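Regulator of nonsense transcripts 2 (Homo sapiens, PDB 4CEK) takes part in nonsense-mediated mRNA decay, the pathway that destroys transcripts with premature stop codons, and probably uses its three MIF4G domains as scaffolds for protein partners. Local coordinates at residues K227-L235 with F263-T274. Residues are numbered along the deposited sequence; the frame is centred on the assembly and turned at random.
Sequences KMFTKNDTL and FLFRSPESHLRT
Lys227 closes the helix before it with a Schellman motif, and its aliphatic CG comes obliquely to the Phe263 ring, which also meets Trp9. Three residues on, Thr230 and Asp233 form a capping box: Asp233 N donates to Thr230 OG1 and Thr230 N to Asp233 OD2, so that the first-turn amide of Asp233, with no preceding turn to bond to, is satisfied. Lys231 is a knob among Phe263, Leu264, Glu269 and Ser270. Its methylenes run past Leu264, Lys231 CG 3.9 Å from Leu264 CD2, and Lys231 CD lies 3.3 Å from Ser270 OG. A bend at chi4 (86°) brings Lys231 NZ near the Phe263 ring, 3.9 Å from Phe263 CZ. Glu269 OE2 is 4.5 Å from Lys231 NZ, near enough for attraction but not for a salt bridge. Cutting this lysine back to an alanine would probably open a gap between Leu264 and Ser270 and leave Glu269 without its nearby positive charge. Ser267 and Ser270 suit the turn between helices because their hydroxyls bond back to main-chain carbonyls: Ser267 OG to Phe263 O, and Ser270 OG to Leu264 O at 2.7 Å. Asn232 holds CG opposite its main-chain nitrogen (chi1 -167°); at this exposed edge its amide oxygen OD1 accepts an in-plane hydrogen bond from Arg273 NH1 (2.8 Å) and another from water 1, which also binds Arg273 NH2. Thr234 bonds its hydroxyl to Thr224 of the preceding helix. The branched apolar end of Leu235 fills a hole among Leu264, Ser270, Arg273 and Thr274, Leu235 CD1 3.7 Å from Arg273 CD. Segments 231-235 and 268-274 thus run nearly parallel, 20° apart, linked in sequence through helix 247-266, whose C-terminal end supplies Phe263 and Leu264: the stacked helical-hairpin packing of a MIF4G domain.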
loop_
_atom_site.group_PDB
_atom_site.type_symbol
_atom_site.label_atom_id
_atom_site.label_comp_id
_atom_site.label_asym_id
_atom_site.label_seq_id
_atom_site.Cartn_x
_atom_site.Cartn_y
_atom_site.Cartn_z
ATOM N N LYS A 227 2.539 7.716 5.829
ATOM C CA LYS A 227 1.567 8.128 6.840
ATOM C C LYS A 227 0.154 8.263 6.281
ATOM O O LYS A 227 -0.617 9.028 6.828
ATOM C CB LYS A 227 1.970 9.456 7.510
ATOM C CG LYS A 227 3.417 9.517 7.975
ATOM C CD LYS A 227 3.748 10.877 8.582
ATOM C CE LYS A 227 5.259 11.047 8.785
ATOM N NZ LYS A 227 5.707 12.475 8.852
ATOM N N MET A 228 -0.176 7.564 5.190
ATOM C CA MET A 228 -1.567 7.470 4.741
ATOM C C MET A 228 -2.328 6.431 5.557
ATOM O O MET A 228 -3.491 6.594 5.785
ATOM C CB MET A 228 -1.652 7.161 3.267
ATOM C CG MET A 228 -1.080 8.270 2.384
ATOM S SD MET A 228 -1.909 9.906 2.522
ATOM C CE MET A 228 -0.907 10.793 3.717
ATOM N N PHE A 229 -1.668 5.358 5.994
ATOM C CA PHE A 229 -2.135 4.532 7.118
ATOM C C PHE A 229 -1.358 5.010 8.309
ATOM O O PHE A 229 -0.202 5.381 8.159
ATOM C CB PHE A 229 -1.842 3.067 6.914
ATOM C CG PHE A 229 -2.813 2.391 6.019
ATOM C CD1 PHE A 229 -3.972 1.831 6.526
ATOM C CD2 PHE A 229 -2.591 2.322 4.659
ATOM C CE1 PHE A 229 -4.876 1.197 5.690
ATOM C CE2 PHE A 229 -3.505 1.699 3.817
ATOM C CZ PHE A 229 -4.635 1.128 4.338
ATOM N N THR A 230 -2.001 5.076 9.472
ATOM C CA THR A 230 -1.329 5.496 10.685
ATOM C C THR A 230 -0.638 4.253 11.212
ATOM O O THR A 230 -0.972 3.124 10.785
ATOM C CB THR A 230 -2.322 5.991 11.775
ATOM O OG1 THR A 230 -3.248 4.948 12.028
ATOM C CG2 THR A 230 -3.079 7.306 11.382
ATOM N N LYS A 231 0.288 4.458 12.154
ATOM C CA LYS A 231 1.050 3.368 12.796
ATOM C C LYS A 231 0.106 2.429 13.479
ATOM O O LYS A 231 0.237 1.196 13.383
ATOM C CB LYS A 231 2.045 3.938 13.799
ATOM C CG LYS A 231 3.189 4.653 13.091
ATOM C CD LYS A 231 3.977 5.614 13.980
ATOM C CE LYS A 231 5.044 6.309 13.152
ATOM N NZ LYS A 231 4.472 7.519 12.474
ATOM N N ASN A 232 -0.879 3.018 14.141
ATOM C CA ASN A 232 -1.912 2.256 14.851
ATOM C C ASN A 232 -2.724 1.388 13.902
ATOM O O ASN A 232 -3.004 0.254 14.231
ATOM C CB ASN A 232 -2.806 3.220 15.628
ATOM C CG ASN A 232 -3.705 2.514 16.624
ATOM O OD1 ASN A 232 -3.219 1.878 17.535
ATOM N ND2 ASN A 232 -5.026 2.666 16.475
ATOM N N ASP A 233 -3.084 1.893 12.719
ATOM C CA ASP A 233 -3.763 1.076 11.672
ATOM C C ASP A 233 -3.005 -0.177 11.297
ATOM O O ASP A 233 -3.549 -1.288 11.216
ATOM C CB ASP A 233 -3.836 1.836 10.339
ATOM C CG ASP A 233 -5.059 2.699 10.186
ATOM O OD1 ASP A 233 -6.164 2.234 10.556
ATOM O OD2 ASP A 233 -4.905 3.824 9.642
ATOM N N THR A 234 -1.738 0.024 10.954
ATOM C CA THR A 234 -0.926 -1.054 10.458
ATOM C C THR A 234 -0.486 -2.013 11.586
ATOM O O THR A 234 -0.351 -3.203 11.354
ATOM C CB THR A 234 0.271 -0.467 9.725
ATOM O OG1 THR A 234 -0.238 0.432 8.720
ATOM C CG2 THR A 234 1.150 -1.599 9.109
ATOM N N LEU A 235 -0.260 -1.495 12.789
ATOM C CA LEU A 235 -0.081 -2.370 13.949
ATOM C C LEU A 235 -1.295 -3.250 14.222
ATOM O O LEU A 235 -1.143 -4.395 14.659
ATOM C CB LEU A 235 0.276 -1.579 15.207
ATOM C CG LEU A 235 1.728 -1.069 15.177
ATOM C CD1 LEU A 235 1.997 -0.021 16.261
ATOM C CD2 LEU A 235 2.660 -2.250 15.317
ATOM N N PHE A 263 10.390 1.219 9.660
ATOM C CA PHE A 263 9.694 2.485 9.903
ATOM C C PHE A 263 8.958 2.428 11.229
ATOM O O PHE A 263 9.080 3.333 12.065
ATOM C CB PHE A 263 8.743 2.805 8.736
ATOM C CG PHE A 263 7.918 4.063 8.930
ATOM C CD1 PHE A 263 8.432 5.299 8.611
ATOM C CD2 PHE A 263 6.599 3.986 9.387
ATOM C CE1 PHE A 263 7.657 6.460 8.777
ATOM C CE2 PHE A 263 5.821 5.138 9.571
ATOM C CZ PHE A 263 6.345 6.376 9.263
ATOM N N LEU A 264 8.251 1.331 11.461
ATOM C CA LEU A 264 7.510 1.181 12.707
ATOM C C LEU A 264 8.404 1.014 13.910
ATOM O O LEU A 264 8.127 1.574 14.997
ATOM C CB LEU A 264 6.571 0.006 12.631
ATOM C CG LEU A 264 5.378 0.068 11.654
ATOM C CD1 LEU A 264 4.740 -1.316 11.600
ATOM C CD2 LEU A 264 4.329 1.132 12.015
ATOM N N PHE A 265 9.459 0.211 13.749
ATOM C CA PHE A 265 10.355 -0.099 14.876
ATOM C C PHE A 265 11.170 1.151 15.232
ATOM O O PHE A 265 11.330 1.472 16.375
ATOM C CB PHE A 265 11.259 -1.310 14.550
ATOM C CG PHE A 265 12.118 -1.756 15.693
ATOM C CD1 PHE A 265 11.631 -2.624 16.635
ATOM C CD2 PHE A 265 13.412 -1.303 15.820
ATOM C CE1 PHE A 265 12.419 -3.041 17.711
ATOM C CE2 PHE A 265 14.219 -1.722 16.890
ATOM C CZ PHE A 265 13.712 -2.587 17.842
ATOM N N ARG A 266 11.634 1.883 14.242
ATOM C CA ARG A 266 12.472 3.047 14.499
ATOM C C ARG A 266 11.713 4.299 14.993
ATOM O O ARG A 266 12.248 5.100 15.753
ATOM C CB ARG A 266 13.308 3.345 13.255
ATOM C CG ARG A 266 14.324 2.247 13.014
ATOM C CD ARG A 266 15.041 2.391 11.697
ATOM N NE ARG A 266 15.940 1.253 11.495
ATOM C CZ ARG A 266 16.658 1.016 10.391
ATOM N NH1 ARG A 266 16.595 1.832 9.338
ATOM N NH2 ARG A 266 17.429 -0.065 10.340
ATOM N N SER A 267 10.465 4.449 14.576
ATOM C CA SER A 267 9.647 5.581 14.984
ATOM C C SER A 267 9.335 5.502 16.478
ATOM O O SER A 267 8.884 4.467 16.968
ATOM C CB SER A 267 8.358 5.602 14.145
ATOM O OG SER A 267 8.672 5.718 12.761
ATOM N N PRO A 268 9.583 6.585 17.223
ATOM C CA PRO A 268 9.407 6.524 18.685
ATOM C C PRO A 268 7.981 6.211 19.142
ATOM O O PRO A 268 7.781 5.520 20.136
ATOM C CB PRO A 268 9.809 7.922 19.156
ATOM C CG PRO A 268 9.973 8.756 17.936
ATOM C CD PRO A 268 10.205 7.839 16.787
ATOM N N GLU A 269 7.005 6.707 18.390
ATOM C CA GLU A 269 5.594 6.513 18.702
ATOM C C GLU A 269 5.220 5.047 18.706
ATOM O O GLU A 269 4.409 4.604 19.536
ATOM C CB GLU A 269 4.728 7.235 17.669
ATOM C CG GLU A 269 4.956 8.742 17.606
ATOM C CD GLU A 269 5.971 9.178 16.553
ATOM O OE1 GLU A 269 7.058 8.554 16.421
ATOM O OE2 GLU A 269 5.686 10.178 15.866
ATOM N N SER A 270 5.807 4.305 17.762
ATOM C CA SER A 270 5.440 2.904 17.502
ATOM C C SER A 270 6.456 1.882 17.968
ATOM O O SER A 270 6.143 0.689 17.965
ATOM C CB SER A 270 5.203 2.703 15.999
ATOM O OG SER A 270 6.137 3.448 15.263
ATOM N N HIS A 271 7.652 2.343 18.350
ATOM C CA HIS A 271 8.775 1.470 18.663
ATOM C C HIS A 271 8.430 0.375 19.632
ATOM O O HIS A 271 8.666 -0.819 19.353
ATOM C CB HIS A 271 9.971 2.274 19.192
ATOM C CG HIS A 271 11.052 1.406 19.809
ATOM N ND1 HIS A 271 11.502 1.592 21.054
ATOM C CD2 HIS A 271 11.724 0.287 19.313
ATOM C CE1 HIS A 271 12.413 0.653 21.339
ATOM N NE2 HIS A 271 12.542 -0.142 20.273
ATOM N N LEU A 272 7.840 0.763 20.753
ATOM C CA LEU A 272 7.593 -0.146 21.870
ATOM C C LEU A 272 6.595 -1.212 21.524
ATOM O O LEU A 272 6.706 -2.351 21.969
ATOM C CB LEU A 272 7.124 0.645 23.122
ATOM C CG LEU A 272 6.635 -0.104 24.394
ATOM C CD1 LEU A 272 6.895 0.672 25.686
ATOM C CD2 LEU A 272 5.148 -0.458 24.294
ATOM N N ARG A 273 5.586 -0.859 20.741
ATOM C CA ARG A 273 4.530 -1.824 20.422
ATOM C C ARG A 273 4.956 -2.755 19.316
ATOM O O ARG A 273 4.557 -3.930 19.310
ATOM C CB ARG A 273 3.257 -1.120 20.031
ATOM C CG ARG A 273 2.034 -1.986 20.242
ATOM C CD ARG A 273 0.851 -1.426 19.479
ATOM N NE ARG A 273 -0.269 -1.095 20.357
ATOM C CZ ARG A 273 -1.238 -0.230 20.058
ATOM N NH1 ARG A 273 -1.250 0.395 18.876
ATOM N NH2 ARG A 273 -2.217 -0.001 20.946
ATOM N N THR A 274 5.752 -2.232 18.376
ATOM C CA THR A 274 6.378 -3.047 17.335
ATOM C C THR A 274 7.255 -4.138 17.972
ATOM O O THR A 274 7.120 -5.336 17.689
ATOM C CB THR A 274 7.216 -2.169 16.392
ATOM O OG1 THR A 274 6.415 -1.053 15.958
ATOM C CG2 THR A 274 7.669 -2.949 15.148
HETATM O O HOH W 1 -3.761 1.944 20.161
#